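Side-chain contacts in sarcoplasmic calcium-binding proteins II, V, VI, and VII (Branchiostoma lanceolatum, PDB 2SAS), which binds calcium ions through EF-hand sites and is, like the parvalbumins, apparently more abundant in fast-contracting muscle, although its functional role there remains unsettled: residues A[121-124]-A[125-128]; A[148-151]-A[152-155]; A[176-180]-A[181-185]. All coordinates share one frame; numbering follows the deposited sequence.

Contact 1 of 3, residues A[121-124]-A[125-128]; sequences IVDL and EEFQ. With CA (calcium ion), chain D.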
ATOM      1  N   ILE A 121      16.524 -15.767   9.894  1.00 13.63           N
ATOM      2  CA  ILE A 121      17.060 -15.051   8.720  1.00 15.09           C
ATOM      3  C   ILE A 121      15.828 -14.832   7.851  1.00 15.68           C
ATOM      4  O   ILE A 121      15.123 -15.854   7.881  1.00 15.87           O
ATOM      5  CB  ILE A 121      18.079 -15.973   7.938  1.00 14.75           C
ATOM      6  CG1 ILE A 121      19.377 -16.069   8.786  1.00 15.34           C
ATOM      7  CG2 ILE A 121      18.377 -15.569   6.479  1.00 13.07           C
ATOM      8  CD1 ILE A 121      20.330 -17.148   8.237  1.00 17.52           C
ATOM      9  N   VAL A 122      15.571 -13.711   7.228  1.00 15.04           N
ATOM     10  CA  VAL A 122      14.378 -13.737   6.345  1.00 16.69           C
ATOM     11  C   VAL A 122      15.128 -13.793   4.981  1.00 17.41           C
ATOM     12  O   VAL A 122      15.922 -12.866   4.697  1.00 16.44           O
ATOM     13  CB  VAL A 122      13.267 -12.707   6.502  1.00 15.52           C
ATOM     14  CG1 VAL A 122      13.255 -12.006   7.838  1.00 15.54           C
ATOM     15  CG2 VAL A 122      13.060 -11.776   5.339  1.00 14.93           C
ATOM     16  N   ASP A 123      14.912 -14.905   4.286  1.00 16.36           N
ATOM     17  CA  ASP A 123      15.650 -15.028   3.003  1.00 17.89           C
ATOM     18  C   ASP A 123      14.808 -14.295   1.966  1.00 18.08           C
ATOM     19  O   ASP A 123      13.758 -13.807   2.441  1.00 19.85           O
ATOM     20  CB  ASP A 123      15.989 -16.462   2.685  1.00 17.93           C
ATOM     21  CG  ASP A 123      14.812 -17.371   2.602  1.00 17.98           C
ATOM     22  OD1 ASP A 123      13.788 -17.031   2.039  1.00 19.95           O
ATOM     23  OD2 ASP A 123      14.900 -18.487   3.158  1.00 23.96           O
ATOM     24  N   LEU A 124      15.271 -14.282   0.750  1.00 16.43           N
ATOM     25  CA  LEU A 124      14.618 -13.637  -0.383  1.00 17.07           C
ATOM     26  C   LEU A 124      13.203 -14.124  -0.639  1.00 17.48           C
ATOM     27  O   LEU A 124      12.309 -13.322  -0.943  1.00 18.39           O
ATOM     28  CB  LEU A 124      15.535 -13.865  -1.606  1.00 17.36           C
ATOM     29  CG  LEU A 124      15.772 -12.869  -2.698  1.00 17.69           C
ATOM     30  CD1 LEU A 124      15.972 -13.645  -4.042  1.00 17.06           C
ATOM     31  CD2 LEU A 124      14.589 -11.946  -2.875  1.00 17.93           C
ATOM     32  N   GLU A 125      12.935 -15.414  -0.585  1.00 18.21           N
ATOM     33  CA  GLU A 125      11.592 -15.934  -0.832  1.00 19.30           C
ATOM     34  C   GLU A 125      10.651 -15.471   0.278  1.00 18.56           C
ATOM     35  O   GLU A 125       9.509 -15.096  -0.012  1.00 16.66           O
ATOM     36  CB  GLU A 125      11.538 -17.399  -1.059  1.00 22.57           C
ATOM     37  CG  GLU A 125      10.479 -18.334  -0.466  1.00 27.95           C
ATOM     38  CD  GLU A 125      11.033 -19.212   0.633  1.00 31.34           C
ATOM     39  OE1 GLU A 125      12.086 -19.803   0.274  1.00 32.58           O
ATOM     40  OE2 GLU A 125      10.540 -19.302   1.752  1.00 34.31           O
ATOM     41  N   GLU A 126      11.183 -15.475   1.496  1.00 18.58           N
ATOM     42  CA  GLU A 126      10.381 -15.003   2.660  1.00 18.85           C
ATOM     43  C   GLU A 126      10.067 -13.537   2.476  1.00 20.77           C
ATOM     44  O   GLU A 126       8.902 -13.100   2.606  1.00 21.84           O
ATOM     45  CB  GLU A 126      11.148 -15.230   3.971  1.00 15.87           C
ATOM     46  CG  GLU A 126      11.455 -16.730   4.176  1.00 11.18           C
ATOM     47  CD  GLU A 126      12.094 -17.171   5.393  1.00 12.55           C
ATOM     48  OE1 GLU A 126      13.013 -16.447   5.848  1.00 14.44           O
ATOM     49  OE2 GLU A 126      11.794 -18.171   6.040  1.00 14.87           O
ATOM     50  N   PHE A 127      11.095 -12.781   2.060  1.00 21.44           N
ATOM     51  CA  PHE A 127      10.925 -11.341   1.831  1.00 21.09           C
ATOM     52  C   PHE A 127       9.863 -11.147   0.767  1.00 21.65           C
ATOM     53  O   PHE A 127       8.948 -10.316   0.933  1.00 21.70           O
ATOM     54  CB  PHE A 127      12.276 -10.636   1.588  1.00 21.19           C
ATOM     55  CG  PHE A 127      12.060  -9.162   1.372  1.00 22.66           C
ATOM     56  CD1 PHE A 127      11.773  -8.362   2.499  1.00 23.90           C
ATOM     57  CD2 PHE A 127      12.072  -8.607   0.093  1.00 21.64           C
ATOM     58  CE1 PHE A 127      11.484  -7.013   2.379  1.00 22.87           C
ATOM     59  CE2 PHE A 127      11.824  -7.247  -0.061  1.00 23.61           C
ATOM     60  CZ  PHE A 127      11.512  -6.457   1.091  1.00 24.59           C
ATOM     61  N   GLN A 128      10.009 -11.832  -0.351  1.00 22.21           N
ATOM     62  CA  GLN A 128       9.054 -11.773  -1.501  1.00 23.99           C
ATOM     63  C   GLN A 128       7.597 -12.019  -1.047  1.00 23.73           C
ATOM     64  O   GLN A 128       6.628 -11.482  -1.581  1.00 23.91           O
ATOM     65  CB  GLN A 128       9.471 -12.829  -2.491  1.00 24.57           C
ATOM     66  CG  GLN A 128       8.980 -12.994  -3.901  1.00 25.59           C
ATOM     67  CD  GLN A 128      10.123 -13.718  -4.632  1.00 27.55           C
ATOM     68  OE1 GLN A 128      10.955 -13.107  -5.286  1.00 28.29           O
ATOM     69  NE2 GLN A 128      10.185 -15.027  -4.364  1.00 28.63           N
TER
HETATM   70 CA    CA D 188      13.769 -17.800   7.440  1.00 12.82          CA
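The carboxylate of E126 and the backbone carbonyl of I121 grip one calcium ion: I121 O lies 2.4 Å from the metal, while E126 OE1 and OE2 bind it together as a bidentate pair, OE1 at 2.2 Å. The side chains of D115, S117 and D119 complete the site, the third EF-hand loop of the chain. E126 reaches the ion with its CG anti to the carbonyl carbon (chi1 -60°) and the chain extended beyond CG.

Hydrogen bonds tie the same residues into a capping box at the start of helix 124-130. D123 is the N-cap; its OD1 takes the amide of E126 (N to OD1 3.1 Å), met nearly along the C-O axis. In return E126 OE1 accepts from D123 N at 2.9 Å, on the anti side and 26° out of the carboxylate plane. The two carboxylates stack with their planes 27° apart. Behind the cap, helical bonds run from F127 N to D123 O and from Q128 N to L124 O.

Apolar contact is slight, V122 CG2 resting against F127 CB at 4.0 Å; V122 is further packed by F111 and M114 of helix 103-114.

Like charges also crowd here, since E125 OE1 comes within 3.7 Å of D123 OD1. The calcium ion and the amide donors at the helix start probably offset this negative charge. Because E126 OE1 serves both the ion and D123 N, metal binding and helix capping share one atom, which probably couples the end of the loop to the first turn of the helix.

Contact 2 of 3, residues A[148-151]-A[152-155]; sequences ITDG and GKVT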
ATOM      1  N   ILE A 148      18.811  -4.267   1.575  1.00 14.71           N
ATOM      2  CA  ILE A 148      18.783  -4.812   2.940  1.00 15.61           C
ATOM      3  C   ILE A 148      20.026  -5.613   3.336  1.00 16.92           C
ATOM      4  O   ILE A 148      20.549  -5.528   4.475  1.00 17.23           O
ATOM      5  CB  ILE A 148      17.516  -5.697   3.153  1.00 15.77           C
ATOM      6  CG1 ILE A 148      16.245  -4.995   2.577  1.00 17.74           C
ATOM      7  CG2 ILE A 148      17.400  -6.042   4.653  1.00 16.88           C
ATOM      8  CD1 ILE A 148      14.934  -5.802   2.865  1.00 16.61           C
ATOM      9  N   THR A 149      20.480  -6.493   2.462  1.00 17.15           N
ATOM     10  CA  THR A 149      21.645  -7.338   2.774  1.00 16.86           C
ATOM     11  C   THR A 149      22.922  -6.641   2.385  1.00 18.64           C
ATOM     12  O   THR A 149      24.018  -7.178   2.593  1.00 20.36           O
ATOM     13  CB  THR A 149      21.535  -8.745   2.069  1.00 15.07           C
ATOM     14  OG1 THR A 149      21.620  -8.419   0.642  1.00 13.21           O
ATOM     15  CG2 THR A 149      20.282  -9.500   2.506  1.00  9.83           C
ATOM     16  N   ASP A 150      22.741  -5.433   1.873  1.00 19.98           N
ATOM     17  CA  ASP A 150      23.884  -4.589   1.468  1.00 19.85           C
ATOM     18  C   ASP A 150      24.882  -5.312   0.574  1.00 18.71           C
ATOM     19  O   ASP A 150      26.108  -5.269   0.827  1.00 19.34           O
ATOM     20  CB  ASP A 150      24.547  -3.969   2.711  1.00 18.65           C
ATOM     21  CG  ASP A 150      25.548  -2.940   2.199  1.00 21.67           C
ATOM     22  OD1 ASP A 150      25.250  -2.394   1.130  1.00 21.86           O
ATOM     23  OD2 ASP A 150      26.629  -2.746   2.772  1.00 26.11           O
ATOM     24  N   GLY A 151      24.372  -5.895  -0.471  1.00 17.62           N
ATOM     25  CA  GLY A 151      25.178  -6.654  -1.451  1.00 16.45           C
ATOM     26  C   GLY A 151      25.690  -7.960  -0.923  1.00 15.27           C
ATOM     27  O   GLY A 151      26.702  -8.503  -1.451  1.00 16.33           O
ATOM     28  N   GLY A 152      25.045  -8.497   0.082  1.00 14.58           N
ATOM     29  CA  GLY A 152      25.435  -9.800   0.671  1.00 14.25           C
ATOM     30  C   GLY A 152      26.416  -9.648   1.781  1.00 16.45           C
ATOM     31  O   GLY A 152      26.914 -10.669   2.302  1.00 18.04           O
ATOM     32  N   LYS A 153      26.683  -8.422   2.250  1.00 15.43           N
ATOM     33  CA  LYS A 153      27.601  -8.201   3.329  1.00 14.96           C
ATOM     34  C   LYS A 153      26.937  -8.476   4.676  1.00 16.92           C
ATOM     35  O   LYS A 153      27.632  -8.969   5.578  1.00 18.53           O
ATOM     36  CB  LYS A 153      28.142  -6.770   3.406  1.00 15.96           C
ATOM     37  CG  LYS A 153      29.006  -6.346   2.230  1.00 16.73           C
ATOM     38  CD  LYS A 153      29.574  -4.949   2.492  1.00 19.23           C
ATOM     39  CE  LYS A 153      29.953  -4.278   1.189  1.00 20.91           C
ATOM     40  NZ  LYS A 153      29.608  -2.816   1.255  1.00 24.85           N
ATOM     41  N   VAL A 154      25.660  -8.156   4.712  1.00 17.57           N
ATOM     42  CA  VAL A 154      24.826  -8.277   5.928  1.00 17.52           C
ATOM     43  C   VAL A 154      23.690  -9.285   5.825  1.00 16.75           C
ATOM     44  O   VAL A 154      22.866  -9.246   4.899  1.00 17.19           O
ATOM     45  CB  VAL A 154      24.216  -6.844   6.139  1.00 18.47           C
ATOM     46  CG1 VAL A 154      23.545  -6.727   7.479  1.00 20.82           C
ATOM     47  CG2 VAL A 154      25.271  -5.745   5.960  1.00 18.91           C
ATOM     48  N   THR A 155      23.540 -10.163   6.777  1.00 16.61           N
ATOM     49  CA  THR A 155      22.461 -11.132   6.855  1.00 16.92           C
ATOM     50  C   THR A 155      21.211 -10.390   7.410  1.00 16.79           C
ATOM     51  O   THR A 155      21.337  -9.573   8.357  1.00 16.36           O
ATOM     52  CB  THR A 155      22.822 -12.342   7.824  1.00 16.44           C
ATOM     53  OG1 THR A 155      24.177 -12.712   7.415  1.00 19.64           O
ATOM     54  CG2 THR A 155      21.969 -13.588   7.640  1.00 16.58           C
TER
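T149 O, in the last turn of helix 141-149, is gripped by two amides from the turn that follows. V154 N makes the stronger bond at 2.9 Å, with an N-H...O angle of 165°, and approaches tilted 33° from the carbonyl plane. G152 N adds a weak bond to the same oxygen. This amide also makes a long, weak bond to T149 OG1, whose stronger partner is the carbonyl of Y145 one helical turn back. OG1 stands between the backbone N and the carbonyl carbon of its own residue (chi1 66°), on the side from which G152 approaches. The backbones meet again where T149 CA makes a CA-H...O contact with V154 O at 3.1 Å.

The helix closes in a Schellman motif: D150, with positive phi, is the C-prime residue, and G151 N bonds back to N146 O as D150 N does to V147 O. Positive phi continues through G151 and G152. Any CB at G152 would collide with the carbonyl oxygen of G151, so the tight reversal depends on glycine there.

On the outer side, D150 OD2 and K153 NZ form a salt bridge of 3.3 Å, weak as a hydrogen bond. The lysine chain runs past D150 O, CG at 3.4 Å from it, and bends at chi4 to bring NZ to the carboxylate. V154 points back to the helix end, its CG2 3.8 Å from D150 CB.

The turn leads from helix 141-149 towards helix 158-170 in the fourth EF-hand-like region. R160 of the latter helix touches both V154 and I148, L164 packs on I148, and T155 meets I121 of the third calcium-binding loop.

Contact 3 of 3, residues A[176-180]-A[181-185]; sequences AGNTL and MGQKP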
ATOM      1  N   ALA A 176      17.592   2.905   3.923  1.00 16.18           N
ATOM      2  CA  ALA A 176      17.314   1.474   3.983  1.00 16.18           C
ATOM      3  C   ALA A 176      16.054   1.115   4.738  1.00 15.56           C
ATOM      4  O   ALA A 176      15.517   0.010   4.408  1.00 15.98           O
ATOM      5  CB  ALA A 176      18.504   0.696   4.608  1.00 14.97           C
ATOM      6  N   GLY A 177      15.628   1.927   5.703  1.00 15.12           N
ATOM      7  CA  GLY A 177      14.382   1.572   6.491  1.00 12.78           C
ATOM      8  C   GLY A 177      13.239   1.534   5.495  1.00 13.34           C
ATOM      9  O   GLY A 177      12.188   0.909   5.672  1.00 15.97           O
ATOM     10  N   ASN A 178      13.371   2.165   4.344  1.00 12.59           N
ATOM     11  CA  ASN A 178      12.331   2.132   3.326  1.00 14.14           C
ATOM     12  C   ASN A 178      12.033   0.724   2.766  1.00 14.95           C
ATOM     13  O   ASN A 178      10.954   0.614   2.174  1.00 16.28           O
ATOM     14  CB  ASN A 178      12.613   3.035   2.160  1.00 13.52           C
ATOM     15  CG  ASN A 178      12.506   4.532   2.352  1.00 14.61           C
ATOM     16  OD1 ASN A 178      12.238   5.207   1.346  1.00 15.61           O
ATOM     17  ND2 ASN A 178      12.757   5.071   3.508  1.00 13.85           N
ATOM     18  N   THR A 179      12.922  -0.206   2.869  1.00 16.14           N
ATOM     19  CA  THR A 179      12.828  -1.585   2.352  1.00 15.90           C
ATOM     20  C   THR A 179      11.702  -2.392   2.949  1.00 15.66           C
ATOM     21  O   THR A 179      11.181  -3.302   2.283  1.00 15.92           O
ATOM     22  CB  THR A 179      14.205  -2.345   2.440  1.00 14.36           C
ATOM     23  OG1 THR A 179      14.532  -2.456   3.829  1.00 12.71           O
ATOM     24  CG2 THR A 179      15.321  -1.526   1.731  1.00 15.72           C
ATOM     25  N   LEU A 180      11.307  -1.938   4.133  1.00 16.34           N
ATOM     26  CA  LEU A 180      10.219  -2.575   4.881  1.00 15.96           C
ATOM     27  C   LEU A 180       8.883  -2.200   4.273  1.00 16.13           C
ATOM     28  O   LEU A 180       7.865  -2.838   4.544  1.00 16.85           O
ATOM     29  CB  LEU A 180      10.459  -2.286   6.347  1.00 16.36           C
ATOM     30  CG  LEU A 180      11.786  -2.749   6.954  1.00 16.83           C
ATOM     31  CD1 LEU A 180      11.849  -2.369   8.431  1.00 17.50           C
ATOM     32  CD2 LEU A 180      11.825  -4.284   6.845  1.00 17.19           C
ATOM     33  N   MET A 181       8.852  -1.200   3.423  1.00 17.42           N
ATOM     34  CA  MET A 181       7.591  -0.771   2.774  1.00 18.29           C
ATOM     35  C   MET A 181       7.678  -1.346   1.345  1.00 18.82           C
ATOM     36  O   MET A 181       6.861  -1.125   0.459  1.00 18.04           O
ATOM     37  CB  MET A 181       7.373   0.729   2.798  1.00 18.65           C
ATOM     38  CG  MET A 181       7.261   1.404   4.119  1.00 18.57           C
ATOM     39  SD  MET A 181       7.189   3.245   3.891  1.00 19.18           S
ATOM     40  CE  MET A 181       8.784   3.644   3.271  1.00 18.52           C
ATOM     41  N   GLY A 182       8.775  -2.110   1.200  1.00 19.08           N
ATOM     42  CA  GLY A 182       9.088  -2.813  -0.028  1.00 18.16           C
ATOM     43  C   GLY A 182       9.696  -1.866  -1.048  1.00 17.66           C
ATOM     44  O   GLY A 182       9.623  -2.134  -2.253  1.00 18.17           O
ATOM     45  N   GLN A 183      10.283  -0.775  -0.585  1.00 17.11           N
ATOM     46  CA  GLN A 183      10.872   0.116  -1.621  1.00 17.66           C
ATOM     47  C   GLN A 183      12.338   0.366  -1.494  1.00 16.37           C
ATOM     48  O   GLN A 183      12.971   0.232  -0.445  1.00 15.50           O
ATOM     49  CB  GLN A 183      10.001   1.326  -1.790  1.00 21.03           C
ATOM     50  CG  GLN A 183       9.677   2.191  -0.578  1.00 26.06           C
ATOM     51  CD  GLN A 183       9.700   3.622  -1.137  1.00 27.13           C
ATOM     52  OE1 GLN A 183       8.877   3.858  -2.019  1.00 29.08           O
ATOM     53  NE2 GLN A 183      10.710   4.368  -0.730  1.00 27.05           N
ATOM     54  N   LYS A 184      12.920   0.723  -2.635  1.00 16.85           N
ATOM     55  CA  LYS A 184      14.383   1.019  -2.626  1.00 19.50           C
ATOM     56  C   LYS A 184      14.575   2.488  -2.243  1.00 20.14           C
ATOM     57  O   LYS A 184      13.818   3.353  -2.697  1.00 20.49           O
ATOM     58  CB  LYS A 184      14.930   0.867  -4.054  1.00 21.68           C
ATOM     59  CG  LYS A 184      15.491  -0.481  -4.450  1.00 26.92           C
ATOM     60  CD  LYS A 184      15.310  -0.763  -5.952  1.00 31.18           C
ATOM     61  CE  LYS A 184      14.032  -1.545  -6.174  1.00 35.30           C
ATOM     62  NZ  LYS A 184      13.672  -1.694  -7.605  1.00 38.20           N
ATOM     63  N   PRO A 185      15.606   2.776  -1.453  1.00 20.22           N
ATOM     64  CA  PRO A 185      15.879   4.158  -1.067  1.00 20.10           C
ATOM     65  C   PRO A 185      16.406   4.968  -2.238  1.00 21.26           C
ATOM     66  O   PRO A 185      17.635   4.945  -2.538  1.00 24.86           O
ATOM     67  CB  PRO A 185      16.933   4.066   0.019  1.00 19.54           C
ATOM     68  CG  PRO A 185      17.581   2.747  -0.133  1.00 19.92           C
ATOM     69  CD  PRO A 185      16.530   1.842  -0.760  1.00 21.01           C
ATOM     70  OXT PRO A 185      15.617   5.650  -2.836  1.00 22.73           O
TER
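N178 and Q183 meet through their side-chain amides, NE2 of Q183 donating a weak bond to OD1 of N178 at 2.7 Å, with an N-H...O angle of 125° and the amide planes 44° apart. Q183 has CG between its backbone N and carbonyl carbon (chi1 56°), and a bend at chi2 brings NE2 back over the preceding turn, with CG lying 3.4 Å from N178 O. An alanine at this position would remove that arm, and N178 OD1 would probably lose its amide partner and the asparagine some of its restraint on rotation.

M181 comes to N178 from another direction. Its chain is extended at chi2 and then bends at chi3, placing CE 3.9 Å from N178 CG. N178 O is held as well, by M181 N at 3.0 Å and Q183 N at 3.2 Å, which arrive from opposite faces of the carbonyl plane.

T179 OG1 turns back to donate to A176 O at 2.7 Å, nearly in line with that C=O, and its CG2 lies against Q183 O.

This 3-10 turn and the C-terminal tail lie among three helices: T179 rests on V147 and I148 of helix 141-149 and L180 on Y161 and L164 of helix 158-170, while N178 and M181 pack against helix 4-18, at F5, K9 and F12.

The three contacts follow in series along the second half of the chain, their centres only about 13 to 14 Å apart, and each touches the other two. Contact 1 opens helix 124-130, contact 2 closes the next helix, 141-149, and contact 3 forms the C-terminal tail after helix 158-170. F127 joins them: its CE1 lies 3.7 Å from I148 CD1 of contact 2, and its CZ packs on T179 O of contact 3. I148 in turn meets T179. The calcium-bound third EF-hand is thus packed directly against the fourth EF-hand-like unit and the tail, which also reaches helix 4-18 near the N-terminus.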